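Local structure of GTPase-activating protein skywalker (Drosophila melanogaster, 5HJQ) at residues D178-V183 against M208-A213; A218-V221 against V227-N230. The protein acts as a GTPase-activating protein for Rab35 in synaptic vesicle protein recycling and binds phosphoinositides through its TBC domain, the part described here. All blocks are in the same frame, centred on the assembly; numbering follows the deposited sequence.

Interaction 1: residues D178-V183 against M208-A213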
loop_
_atom_site.group_PDB
_atom_site.type_symbol
_atom_site.label_atom_id
_atom_site.label_comp_id
_atom_site.label_asym_id
_atom_site.label_seq_id
_atom_site.Cartn_x
_atom_site.Cartn_y
_atom_site.Cartn_z
ATOM N N ASP A 178 -7.290 15.627 1.265
ATOM C CA ASP A 178 -6.439 16.757 1.616
ATOM C C ASP A 178 -6.688 17.223 3.042
ATOM O O ASP A 178 -5.757 17.620 3.744
ATOM C CB ASP A 178 -6.656 17.920 0.645
ATOM C CG ASP A 178 -6.302 17.562 -0.784
ATOM O OD1 ASP A 178 -5.435 16.684 -0.980
ATOM O OD2 ASP A 178 -6.888 18.162 -1.713
ATOM N N ARG A 179 -7.945 17.173 3.472
ATOM C CA ARG A 179 -8.291 17.580 4.827
ATOM C C ARG A 179 -7.772 16.579 5.853
ATOM O O ARG A 179 -7.284 16.966 6.914
ATOM C CB ARG A 179 -9.806 17.752 4.978
ATOM C CG ARG A 179 -10.233 18.120 6.390
ATOM C CD ARG A 179 -11.567 18.853 6.405
ATOM N NE ARG A 179 -12.683 18.000 6.007
ATOM C CZ ARG A 179 -13.937 18.423 5.895
ATOM N NH1 ARG A 179 -14.233 19.689 6.147
ATOM N NH2 ARG A 179 -14.895 17.582 5.529
ATOM N N ILE A 180 -7.880 15.293 5.536
ATOM C CA ILE A 180 -7.436 14.248 6.453
ATOM C C ILE A 180 -5.929 14.311 6.705
ATOM O O ILE A 180 -5.485 14.259 7.853
ATOM C CB ILE A 180 -7.795 12.843 5.931
ATOM C CG1 ILE A 180 -9.311 12.664 5.866
ATOM C CG2 ILE A 180 -7.192 11.776 6.830
ATOM C CD1 ILE A 180 -9.736 11.245 5.541
ATOM N N VAL A 181 -5.145 14.429 5.636
ATOM C CA VAL A 181 -3.690 14.456 5.772
ATOM C C VAL A 181 -3.231 15.731 6.479
ATOM O O VAL A 181 -2.208 15.733 7.165
ATOM C CB VAL A 181 -2.978 14.329 4.403
ATOM C CG1 VAL A 181 -3.323 13.004 3.747
ATOM C CG2 VAL A 181 -3.343 15.487 3.488
ATOM N N ASN A 182 -3.995 16.809 6.323
ATOM C CA ASN A 182 -3.719 18.045 7.045
ATOM C C ASN A 182 -3.913 17.845 8.538
ATOM O O ASN A 182 -3.090 18.277 9.345
ATOM C CB ASN A 182 -4.616 19.180 6.549
ATOM C CG ASN A 182 -3.963 20.002 5.452
ATOM O OD1 ASN A 182 -3.445 21.091 5.701
ATOM N ND2 ASN A 182 -3.986 19.484 4.231
ATOM N N VAL A 183 -5.011 17.184 8.893
ATOM C CA VAL A 183 -5.312 16.867 10.282
ATOM C C VAL A 183 -4.248 15.948 10.873
ATOM O O VAL A 183 -3.764 16.179 11.983
ATOM C CB VAL A 183 -6.698 16.205 10.420
ATOM C CG1 VAL A 183 -6.884 15.643 11.819
ATOM C CG2 VAL A 183 -7.805 17.202 10.085
ATOM N N MET A 208 -15.438 3.984 2.868
ATOM C CA MET A 208 -15.945 4.470 4.149
ATOM C C MET A 208 -16.038 5.995 4.185
ATOM O O MET A 208 -15.733 6.673 3.202
ATOM C CB MET A 208 -15.061 3.971 5.294
ATOM C CG MET A 208 -13.669 4.595 5.317
ATOM S SD MET A 208 -12.577 3.785 6.500
ATOM C CE MET A 208 -12.366 2.189 5.715
ATOM N N SER A 209 -16.469 6.529 5.322
ATOM C CA SER A 209 -16.613 7.971 5.475
ATOM C C SER A 209 -15.276 8.629 5.786
ATOM O O SER A 209 -14.290 7.948 6.072
ATOM C CB SER A 209 -17.622 8.298 6.576
ATOM O OG SER A 209 -17.158 7.848 7.836
ATOM N N GLU A 210 -15.257 9.956 5.731
ATOM C CA GLU A 210 -14.062 10.739 6.010
ATOM C C GLU A 210 -13.508 10.475 7.404
ATOM O O GLU A 210 -12.303 10.281 7.575
ATOM C CB GLU A 210 -14.364 12.229 5.849
ATOM C CG GLU A 210 -13.333 13.150 6.476
ATOM C CD GLU A 210 -13.484 14.588 6.017
ATOM O OE1 GLU A 210 -14.396 14.857 5.205
ATOM O OE2 GLU A 210 -12.693 15.445 6.465
ATOM N N GLU A 211 -14.392 10.468 8.395
ATOM C CA GLU A 211 -13.979 10.265 9.779
ATOM C C GLU A 211 -13.484 8.842 10.017
ATOM O O GLU A 211 -12.529 8.633 10.761
ATOM C CB GLU A 211 -15.123 10.584 10.744
ATOM C CG GLU A 211 -14.726 10.429 12.202
ATOM C CD GLU A 211 -15.815 10.864 13.157
ATOM O OE1 GLU A 211 -16.978 10.989 12.717
ATOM O OE2 GLU A 211 -15.506 11.078 14.350
ATOM N N GLU A 212 -14.135 7.867 9.392
ATOM C CA GLU A 212 -13.714 6.478 9.526
ATOM C C GLU A 212 -12.339 6.252 8.895
ATOM O O GLU A 212 -11.503 5.539 9.452
ATOM C CB GLU A 212 -14.741 5.539 8.898
ATOM C CG GLU A 212 -15.874 5.173 9.833
ATOM C CD GLU A 212 -16.983 4.402 9.142
ATOM O OE1 GLU A 212 -17.433 4.848 8.064
ATOM O OE2 GLU A 212 -17.403 3.350 9.675
ATOM N N ALA A 213 -12.120 6.861 7.733
ATOM C CA ALA A 213 -10.825 6.805 7.063
ATOM C C ALA A 213 -9.736 7.332 7.982
ATOM O O ALA A 213 -8.680 6.719 8.115
ATOM C CB ALA A 213 -10.859 7.598 5.768
#
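Glu-210 OE2 is held by two groups: NE of Arg-179 donates to it across the contact at 2.6 Å, and the hydroxyl of Tyr-135 on helix 134-143 is hydrogen-bonded to it as well. The second carboxylate oxygen, OE1, takes NH2 of Arg-179 at 2.8 Å in a nearly straight bond (172°). The guanidinium thus presents its NE side, one nitrogen to each oxygen, and the oxygens answer on their syn sides. The match is not flat, for the two planes stand 38° apart, and OE1 lies in the guanidinium plane while OE2 is tilted from it. A chi1 of 164° swings CG of Glu-210 away from the backbone N, and the extended chain carries the carboxylate across, whereas the arginine bends at chi3 to turn its NE edge to the acid. This salt bridge joins two helices of the all-helical TBC domain, 171-187 and the first turn of 210-221. That turn opens with a capping box: Ser-209, the N-cap, receives a weak bond from Glu-212 N at OG, and Glu-212 OE1 receives an equally weak one from Ser-209 N. With Glu-210 in this first turn, the helix dipole would probably help stabilise its negative charge. Next to the ion pair the contact becomes apolar. Ile-180 and the aliphatic part of Glu-210 run antiparallel alongside each other, CG1 of Ile-180 lying 4.1 Å from CG of Glu-210, and Ile-180 CD1 ends 3.8 Å from CB of Ala-213. Thr-201 and Leu-217 also touch Ile-180.

Interaction 2: residues A218-V221 against V227-N230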
loop_
_atom_site.group_PDB
_atom_site.type_symbol
_atom_site.label_atom_id
_atom_site.label_comp_id
_atom_site.label_asym_id
_atom_site.label_seq_id
_atom_site.Cartn_x
_atom_site.Cartn_y
_atom_site.Cartn_z
ATOM N N ALA A 218 -4.998 6.795 11.710
ATOM C CA ALA A 218 -4.396 7.051 13.013
ATOM C C ALA A 218 -4.083 5.744 13.733
ATOM O O ALA A 218 -3.146 5.674 14.527
ATOM C CB ALA A 218 -5.310 7.918 13.860
ATOM N N GLY A 219 -4.879 4.716 13.460
ATOM C CA GLY A 219 -4.613 3.397 14.000
ATOM C C GLY A 219 -3.336 2.839 13.404
ATOM O O GLY A 219 -2.421 2.447 14.129
ATOM N N LEU A 220 -3.277 2.814 12.076
ATOM C CA LEU A 220 -2.125 2.283 11.346
ATOM C C LEU A 220 -0.817 2.995 11.689
ATOM O O LEU A 220 0.177 2.356 12.035
ATOM C CB LEU A 220 -2.367 2.376 9.837
ATOM C CG LEU A 220 -3.549 1.575 9.289
ATOM C CD1 LEU A 220 -3.565 1.601 7.768
ATOM C CD2 LEU A 220 -3.509 0.145 9.804
ATOM N N VAL A 221 -0.828 4.318 11.579
ATOM C CA VAL A 221 0.353 5.138 11.821
ATOM C C VAL A 221 0.878 4.996 13.254
ATOM O O VAL A 221 2.089 4.978 13.485
ATOM C CB VAL A 221 0.047 6.623 11.512
ATOM C CG1 VAL A 221 0.970 7.558 12.276
ATOM C CG2 VAL A 221 0.122 6.875 10.012
ATOM N N VAL A 227 4.258 -2.724 11.522
ATOM C CA VAL A 227 4.571 -1.556 10.710
ATOM C C VAL A 227 3.636 -1.483 9.505
ATOM O O VAL A 227 3.432 -2.477 8.812
ATOM C CB VAL A 227 6.036 -1.584 10.221
ATOM C CG1 VAL A 227 6.332 -0.375 9.351
ATOM C CG2 VAL A 227 6.995 -1.646 11.407
ATOM N N PHE A 228 3.070 -0.304 9.261
ATOM C CA PHE A 228 2.169 -0.102 8.132
ATOM C C PHE A 228 2.663 1.026 7.237
ATOM O O PHE A 228 2.871 0.843 6.037
ATOM C CB PHE A 228 0.746 0.212 8.618
ATOM C CG PHE A 228 0.098 -0.912 9.366
ATOM C CD1 PHE A 228 0.287 -1.054 10.731
ATOM C CD2 PHE A 228 -0.694 -1.835 8.704
ATOM C CE1 PHE A 228 -0.307 -2.092 11.421
ATOM C CE2 PHE A 228 -1.288 -2.878 9.389
ATOM C CZ PHE A 228 -1.094 -3.006 10.749
ATOM N N ILE A 229 2.846 2.194 7.840
ATOM C CA ILE A 229 3.169 3.404 7.101
ATOM C C ILE A 229 4.438 4.062 7.652
ATOM O O ILE A 229 4.476 4.485 8.808
ATOM C CB ILE A 229 1.997 4.406 7.153
ATOM C CG1 ILE A 229 0.777 3.853 6.410
ATOM C CG2 ILE A 229 2.398 5.727 6.549
ATOM C CD1 ILE A 229 -0.490 4.655 6.650
ATOM N N ASN A 230 5.477 4.136 6.827
ATOM C CA ASN A 230 6.730 4.757 7.248
ATOM C C ASN A 230 6.579 6.269 7.347
ATOM O O ASN A 230 5.962 6.892 6.486
ATOM C CB ASN A 230 7.862 4.388 6.292
ATOM C CG ASN A 230 8.257 2.930 6.403
ATOM O OD1 ASN A 230 8.565 2.280 5.404
ATOM N ND2 ASN A 230 8.236 2.403 7.625
HETATM O O HOH W 1 2.599 2.165 10.682
#
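An apolar contact, bridged by one water, folds the connection between helices 210-221 and 233-250 back onto the last turn of the first helix. Its centre is a CH-pi interaction: CD2 of Leu-220 sits over the middle of one face of the Phe-228 ring, 3.7 Å from the centroid and only 14° off the ring normal. Leu-220 CG, anti to the carbonyl carbon (chi1 -62°), carries CD2 to that face, and the two side chains meet at about a right angle. CB of Leu-220 adds to the packing, 4.0 Å from CB of Phe-228. A residue further on, Ile-229 extends CD1 to within 4.1 Å of CG2 of Val-221, while Leu-197 and Ile-200 of helix 197-204 approach this pair. Phe-228 also meets the ring of His-124, and its carbonyl O is hydrogen-bonded to the hydroxyl of Tyr-294. Were Phe-228 replaced by an alanine, Leu-220 CD2 would probably lose the aromatic face it packs on, and a gap would be likely to open beside the end of the helix. Water 1 donates to Leu-220 O at 2.8 Å and accepts from Ile-229 N at 2.9 Å. No direct hydrogen bond crosses between the segments, so their fit relies on nonpolar packing, with the water satisfying a helix-end carbonyl and a loop amide that do not meet directly.

In the fold
Following the chain from the N terminus, four helices precede helix 171-187, where interaction 1 begins. The chain passes through helix 197-204 and returns at the start of helix 210-221, so that interaction 1 closes an excursion of 24 residues. Interaction 2 opens near the other end of that same helix and closes after a gap of only five residues, in the loop before helix 233-250. The contacts therefore follow in series, neither nested nor crossed, with centres 15 Å apart and no touch between them. Helix 210-221 is thus tied at its beginning to helix 171-187 and at its end to the loop, whose Phe-228 side chain lies about 12 Å from the bound inositol trisphosphate.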